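Local atomic coordinates of Mypaa.01249.c (Mycobacterium paratuberculosis, PDB entry 3RD5), a protein that is of unknown function but probably acts as an oxidoreductase, as a member of the short-chain dehydrogenase/reductase family. Residues T136-N148 with L163-T176. Sequence-based numbering, arbitrary orientation.
Sequences TVSSMAHWPGRIN and LAYSQSKLANLLFT
I147, L170 and L174 form the apolar centre where the loop after strand 133-137 crosses helix 161-185. I147 and L174 meet tip to tip, and I147 CG1 presses tightly on L174 CD1 at 3.5 Å; L170 CD2 lies against the loop backbone at G145 O. Isoleucine suits the place because its CG1-CD1 arm spans the gap to L170, A171 and L174, and M273 of helix 271-285 touches the same side chain. G145, lacking a side chain, brings its CA to 3.6 Å from S166 CB.

Next to this core, L173 CD1 sits over the centre of the H142 imidazole, 3.4 Å from the ring centroid and 4° off the normal, a CH-pi contact. With CG between the backbone N and the carbonyl carbon (chi1 87°) the ring stands against L173, and bonds from ND1 to S139 O and between NE2 and the backbone N of S265 fix its rotation. A141 CB packs obliquely against the Y165 ring, small enough for the 3-10 turn to lie close.

Farther out, hydroxyls and amides join loop to helix. S166 OG donates to A141 O at 2.7 Å, whereas S138 OG approaches K169 O at 2.8 Å from above the carbonyl plane. Q167, extended, receives a nearly straight bond (170°) from N148 N on OE1 at 3.0 Å, in the carbonyl plane. The bent K169 chain lays its CG over one face of the Y165 ring, toward the rim, and sends NZ to V137 O (3.0 Å), N172 OD1 and a water.

Y165 and K169 are spaced as in the YxxxK motif of these enzymes, and S139, whose OG bonds to H201 O, lies beside the tyrosine. With N115 binding N172 and S168, the arrangement is consistent with an Asn-Ser-Tyr-Lys catalytic tetrad, the amine nitrogen of K169 held by two protein oxygens and a water.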
loop_
_atom_site.group_PDB
_atom_site.type_symbol
_atom_site.label_atom_id
_atom_site.label_comp_id
_atom_site.label_asym_id
_atom_site.label_seq_id
_atom_site.Cartn_x
_atom_site.Cartn_y
_atom_site.Cartn_z
ATOM N N THR A 136 -3.248 -2.240 1.496
ATOM C CA THR A 136 -1.855 -1.757 1.656
ATOM C C THR A 136 -0.903 -2.916 1.517
ATOM O O THR A 136 -1.111 -3.954 2.174
ATOM C CB THR A 136 -1.728 -1.032 3.012
ATOM O OG1 THR A 136 -2.648 0.078 3.048
ATOM C CG2 THR A 136 -0.310 -0.461 3.192
ATOM N N VAL A 137 0.121 -2.755 0.697
ATOM C CA VAL A 137 1.080 -3.817 0.429
ATOM C C VAL A 137 2.215 -3.727 1.455
ATOM O O VAL A 137 2.859 -2.676 1.575
ATOM C CB VAL A 137 1.565 -3.813 -1.038
ATOM C CG1 VAL A 137 2.433 -5.059 -1.299
ATOM C CG2 VAL A 137 0.349 -3.791 -2.019
ATOM N N SER A 138 2.469 -4.830 2.171
ATOM C CA SER A 138 3.555 -4.961 3.127
ATOM C C SER A 138 4.581 -6.001 2.655
ATOM O O SER A 138 4.792 -6.170 1.448
ATOM C CB SER A 138 2.943 -5.233 4.492
ATOM O OG SER A 138 3.930 -5.295 5.537
ATOM N N SER A 139 5.265 -6.668 3.577
ATOM C CA SER A 139 6.339 -7.575 3.259
ATOM C C SER A 139 6.631 -8.495 4.424
ATOM O O SER A 139 6.418 -8.097 5.588
ATOM C CB SER A 139 7.608 -6.753 2.998
ATOM O OG SER A 139 8.784 -7.553 2.867
ATOM N N MET A 140 7.204 -9.666 4.156
ATOM C CA MET A 140 7.821 -10.496 5.195
ATOM C C MET A 140 8.865 -9.736 6.007
ATOM O O MET A 140 9.141 -10.094 7.171
ATOM C CB MET A 140 8.462 -11.739 4.572
ATOM C CG MET A 140 7.510 -12.766 4.066
ATOM S SD MET A 140 6.520 -13.592 5.257
ATOM C CE MET A 140 7.791 -14.585 6.029
ATOM N N ALA A 141 9.464 -8.710 5.427
ATOM C CA ALA A 141 10.419 -7.881 6.141
ATOM C C ALA A 141 9.831 -7.173 7.332
ATOM O O ALA A 141 10.585 -6.662 8.172
ATOM C CB ALA A 141 11.087 -6.858 5.190
ATOM N N HIS A 142 8.508 -7.165 7.493
ATOM C CA HIS A 142 7.929 -6.572 8.706
ATOM C C HIS A 142 8.331 -7.295 9.984
ATOM O O HIS A 142 8.332 -6.666 11.046
ATOM C CB HIS A 142 6.391 -6.468 8.636
ATOM C CG HIS A 142 5.641 -7.695 9.096
ATOM N ND1 HIS A 142 5.247 -8.714 8.244
ATOM C CD2 HIS A 142 5.180 -8.039 10.328
ATOM C CE1 HIS A 142 4.561 -9.611 8.934
ATOM N NE2 HIS A 142 4.520 -9.238 10.207
ATOM N N TRP A 143 8.640 -8.580 9.878
ATOM C CA TRP A 143 8.829 -9.419 11.085
ATOM C C TRP A 143 9.899 -8.889 12.042
ATOM O O TRP A 143 9.635 -8.773 13.238
ATOM C CB TRP A 143 9.042 -10.879 10.674
ATOM C CG TRP A 143 7.790 -11.631 10.345
ATOM C CD1 TRP A 143 7.182 -11.762 9.135
ATOM C CD2 TRP A 143 6.982 -12.402 11.280
ATOM N NE1 TRP A 143 6.024 -12.535 9.251
ATOM C CE2 TRP A 143 5.906 -12.939 10.551
ATOM C CE3 TRP A 143 7.116 -12.717 12.636
ATOM C CZ2 TRP A 143 4.923 -13.755 11.154
ATOM C CZ3 TRP A 143 6.120 -13.538 13.225
ATOM C CH2 TRP A 143 5.070 -14.025 12.475
ATOM N N PRO A 144 11.096 -8.522 11.549
ATOM C CA PRO A 144 12.096 -7.934 12.474
ATOM C C PRO A 144 11.927 -6.458 12.745
ATOM O O PRO A 144 12.745 -5.860 13.484
ATOM C CB PRO A 144 13.424 -8.166 11.763
ATOM C CG PRO A 144 13.043 -8.228 10.279
ATOM C CD PRO A 144 11.709 -8.938 10.270
ATOM N N GLY A 145 10.925 -5.843 12.122
ATOM C CA GLY A 145 10.742 -4.403 12.257
ATOM C C GLY A 145 10.302 -4.003 13.660
ATOM O O GLY A 145 9.694 -4.766 14.378
ATOM N N ARG A 146 10.577 -2.750 14.019
ATOM C CA ARG A 146 10.102 -2.164 15.278
ATOM C C ARG A 146 9.806 -0.704 15.001
ATOM O O ARG A 146 10.549 -0.030 14.291
ATOM C CB ARG A 146 11.177 -2.212 16.388
ATOM C CG ARG A 146 11.795 -3.523 16.690
ATOM C CD ARG A 146 12.994 -3.309 17.642
ATOM N NE ARG A 146 13.518 -4.587 18.113
ATOM C CZ ARG A 146 13.011 -5.307 19.117
ATOM N NH1 ARG A 146 11.952 -4.891 19.816
ATOM N NH2 ARG A 146 13.588 -6.465 19.431
ATOM N N ILE A 147 8.720 -0.211 15.556
ATOM C CA ILE A 147 8.388 1.224 15.496
ATOM C C ILE A 147 9.127 1.973 16.578
ATOM O O ILE A 147 9.042 1.617 17.751
ATOM C CB ILE A 147 6.898 1.473 15.686
ATOM C CG1 ILE A 147 6.061 0.709 14.673
ATOM C CG2 ILE A 147 6.596 2.988 15.626
ATOM C CD1 ILE A 147 6.414 0.974 13.183
ATOM N N ASN A 148 9.903 2.975 16.180
ATOM C CA ASN A 148 10.594 3.882 17.110
ATOM C C ASN A 148 9.841 5.204 17.132
ATOM O O ASN A 148 9.966 6.031 16.238
ATOM C CB ASN A 148 12.044 4.048 16.655
ATOM C CG ASN A 148 12.884 4.710 17.683
ATOM O OD1 ASN A 148 12.455 5.711 18.300
ATOM N ND2 ASN A 148 14.094 4.154 17.909
ATOM N N LEU A 163 16.588 -2.566 8.181
ATOM C CA LEU A 163 15.697 -2.316 9.319
ATOM C C LEU A 163 14.804 -1.072 9.106
ATOM O O LEU A 163 13.698 -0.994 9.643
ATOM C CB LEU A 163 16.420 -2.310 10.682
ATOM C CG LEU A 163 16.923 -3.665 11.165
ATOM C CD1 LEU A 163 17.832 -3.464 12.417
ATOM C CD2 LEU A 163 15.765 -4.619 11.489
ATOM N N ALA A 164 15.264 -0.122 8.303
ATOM C CA ALA A 164 14.410 1.007 7.901
ATOM C C ALA A 164 13.277 0.533 6.980
ATOM O O ALA A 164 12.119 0.971 7.125
ATOM C CB ALA A 164 15.249 2.145 7.259
ATOM N N TYR A 165 13.582 -0.378 6.051
ATOM C CA TYR A 165 12.530 -1.072 5.287
ATOM C C TYR A 165 11.539 -1.752 6.240
ATOM O O TYR A 165 10.323 -1.569 6.144
ATOM C CB TYR A 165 13.115 -2.075 4.300
ATOM C CG TYR A 165 12.082 -2.625 3.323
ATOM C CD1 TYR A 165 11.330 -1.774 2.503
ATOM C CD2 TYR A 165 11.815 -3.974 3.263
ATOM C CE1 TYR A 165 10.383 -2.271 1.631
ATOM C CE2 TYR A 165 10.882 -4.473 2.404
ATOM C CZ TYR A 165 10.176 -3.623 1.580
ATOM O OH TYR A 165 9.193 -4.163 0.737
ATOM N N SER A 166 12.060 -2.544 7.150
ATOM C CA SER A 166 11.232 -3.306 8.070
ATOM C C SER A 166 10.347 -2.421 8.922
ATOM O O SER A 166 9.158 -2.736 9.163
ATOM C CB SER A 166 12.096 -4.186 8.967
ATOM O OG SER A 166 12.800 -5.185 8.228
ATOM N N GLN A 167 10.863 -1.267 9.393
ATOM C CA GLN A 167 10.024 -0.362 10.164
ATOM C C GLN A 167 8.829 0.076 9.322
ATOM O O GLN A 167 7.697 0.144 9.812
ATOM C CB GLN A 167 10.802 0.883 10.681
ATOM C CG GLN A 167 9.954 1.752 11.597
ATOM C CD GLN A 167 10.608 3.062 12.050
ATOM O OE1 GLN A 167 10.628 3.346 13.262
ATOM N NE2 GLN A 167 10.984 3.918 11.101
ATOM N N SER A 168 9.095 0.414 8.060
ATOM C CA SER A 168 8.033 0.889 7.175
ATOM C C SER A 168 6.981 -0.173 6.862
ATOM O O SER A 168 5.796 0.130 6.753
ATOM C CB SER A 168 8.618 1.505 5.884
ATOM O OG SER A 168 9.020 0.548 4.928
ATOM N N LYS A 169 7.445 -1.405 6.724
ATOM C CA LYS A 169 6.555 -2.555 6.406
ATOM C C LYS A 169 5.708 -2.979 7.594
ATOM O O LYS A 169 4.542 -3.366 7.470
ATOM C CB LYS A 169 7.337 -3.678 5.754
ATOM C CG LYS A 169 7.960 -3.294 4.417
ATOM C CD LYS A 169 6.914 -3.124 3.331
ATOM C CE LYS A 169 6.888 -1.765 2.687
ATOM N NZ LYS A 169 5.740 -1.691 1.720
ATOM N N LEU A 170 6.269 -2.879 8.795
ATOM C CA LEU A 170 5.516 -3.021 10.023
ATOM C C LEU A 170 4.483 -1.893 10.155
ATOM O O LEU A 170 3.317 -2.143 10.476
ATOM C CB LEU A 170 6.487 -3.059 11.213
ATOM C CG LEU A 170 5.803 -3.071 12.582
ATOM C CD1 LEU A 170 4.842 -4.271 12.813
ATOM C CD2 LEU A 170 6.829 -3.011 13.700
ATOM N N ALA A 171 4.893 -0.663 9.856
ATOM C CA ALA A 171 3.970 0.467 9.854
ATOM C C ALA A 171 2.771 0.245 8.936
ATOM O O ALA A 171 1.633 0.540 9.293
ATOM C CB ALA A 171 4.689 1.775 9.518
ATOM N N ASN A 172 3.003 -0.379 7.769
ATOM C CA ASN A 172 1.915 -0.662 6.831
ATOM C C ASN A 172 0.844 -1.551 7.463
ATOM O O ASN A 172 -0.360 -1.384 7.215
ATOM C CB ASN A 172 2.419 -1.403 5.584
ATOM C CG ASN A 172 3.295 -0.592 4.634
ATOM O OD1 ASN A 172 4.188 -1.186 3.993
ATOM N ND2 ASN A 172 3.019 0.705 4.436
ATOM N N LEU A 173 1.262 -2.515 8.281
ATOM C CA LEU A 173 0.329 -3.411 8.968
ATOM C C LEU A 173 -0.395 -2.739 10.143
ATOM O O LEU A 173 -1.608 -2.899 10.317
ATOM C CB LEU A 173 1.039 -4.713 9.412
ATOM C CG LEU A 173 1.391 -5.606 8.238
ATOM C CD1 LEU A 173 2.261 -6.779 8.692
ATOM C CD2 LEU A 173 0.115 -6.239 7.622
ATOM N N LEU A 174 0.361 -2.007 10.958
ATOM C CA LEU A 174 -0.234 -1.267 12.073
ATOM C C LEU A 174 -1.218 -0.222 11.552
ATOM O O LEU A 174 -2.251 0.052 12.186
ATOM C CB LEU A 174 0.872 -0.634 12.893
ATOM C CG LEU A 174 1.765 -1.589 13.685
ATOM C CD1 LEU A 174 2.983 -0.826 14.226
ATOM C CD2 LEU A 174 1.007 -2.278 14.837
ATOM N N PHE A 175 -0.892 0.384 10.416
ATOM C CA PHE A 175 -1.797 1.318 9.692
ATOM C C PHE A 175 -3.112 0.633 9.366
ATOM O O PHE A 175 -4.216 1.146 9.615
ATOM C CB PHE A 175 -1.111 1.803 8.419
ATOM C CG PHE A 175 -2.006 2.569 7.509
ATOM C CD1 PHE A 175 -2.457 3.821 7.804
ATOM C CD2 PHE A 175 -2.335 2.012 6.295
ATOM C CE1 PHE A 175 -3.272 4.516 6.914
ATOM C CE2 PHE A 175 -3.096 2.712 5.388
ATOM C CZ PHE A 175 -3.589 3.960 5.725
ATOM N N THR A 176 -3.003 -0.554 8.761
ATOM C CA THR A 176 -4.180 -1.324 8.363
ATOM C C THR A 176 -5.073 -1.690 9.555
ATOM O O THR A 176 -6.302 -1.500 9.500
ATOM C CB THR A 176 -3.743 -2.572 7.635
ATOM O OG1 THR A 176 -3.017 -2.234 6.436
ATOM C CG2 THR A 176 -4.955 -3.501 7.246
HETATM O O HOH W 1 -4.736 -1.061 4.467
HETATM O O HOH W 2 5.624 -3.968 0.017
HETATM O O HOH W 3 12.839 -1.752 12.260
#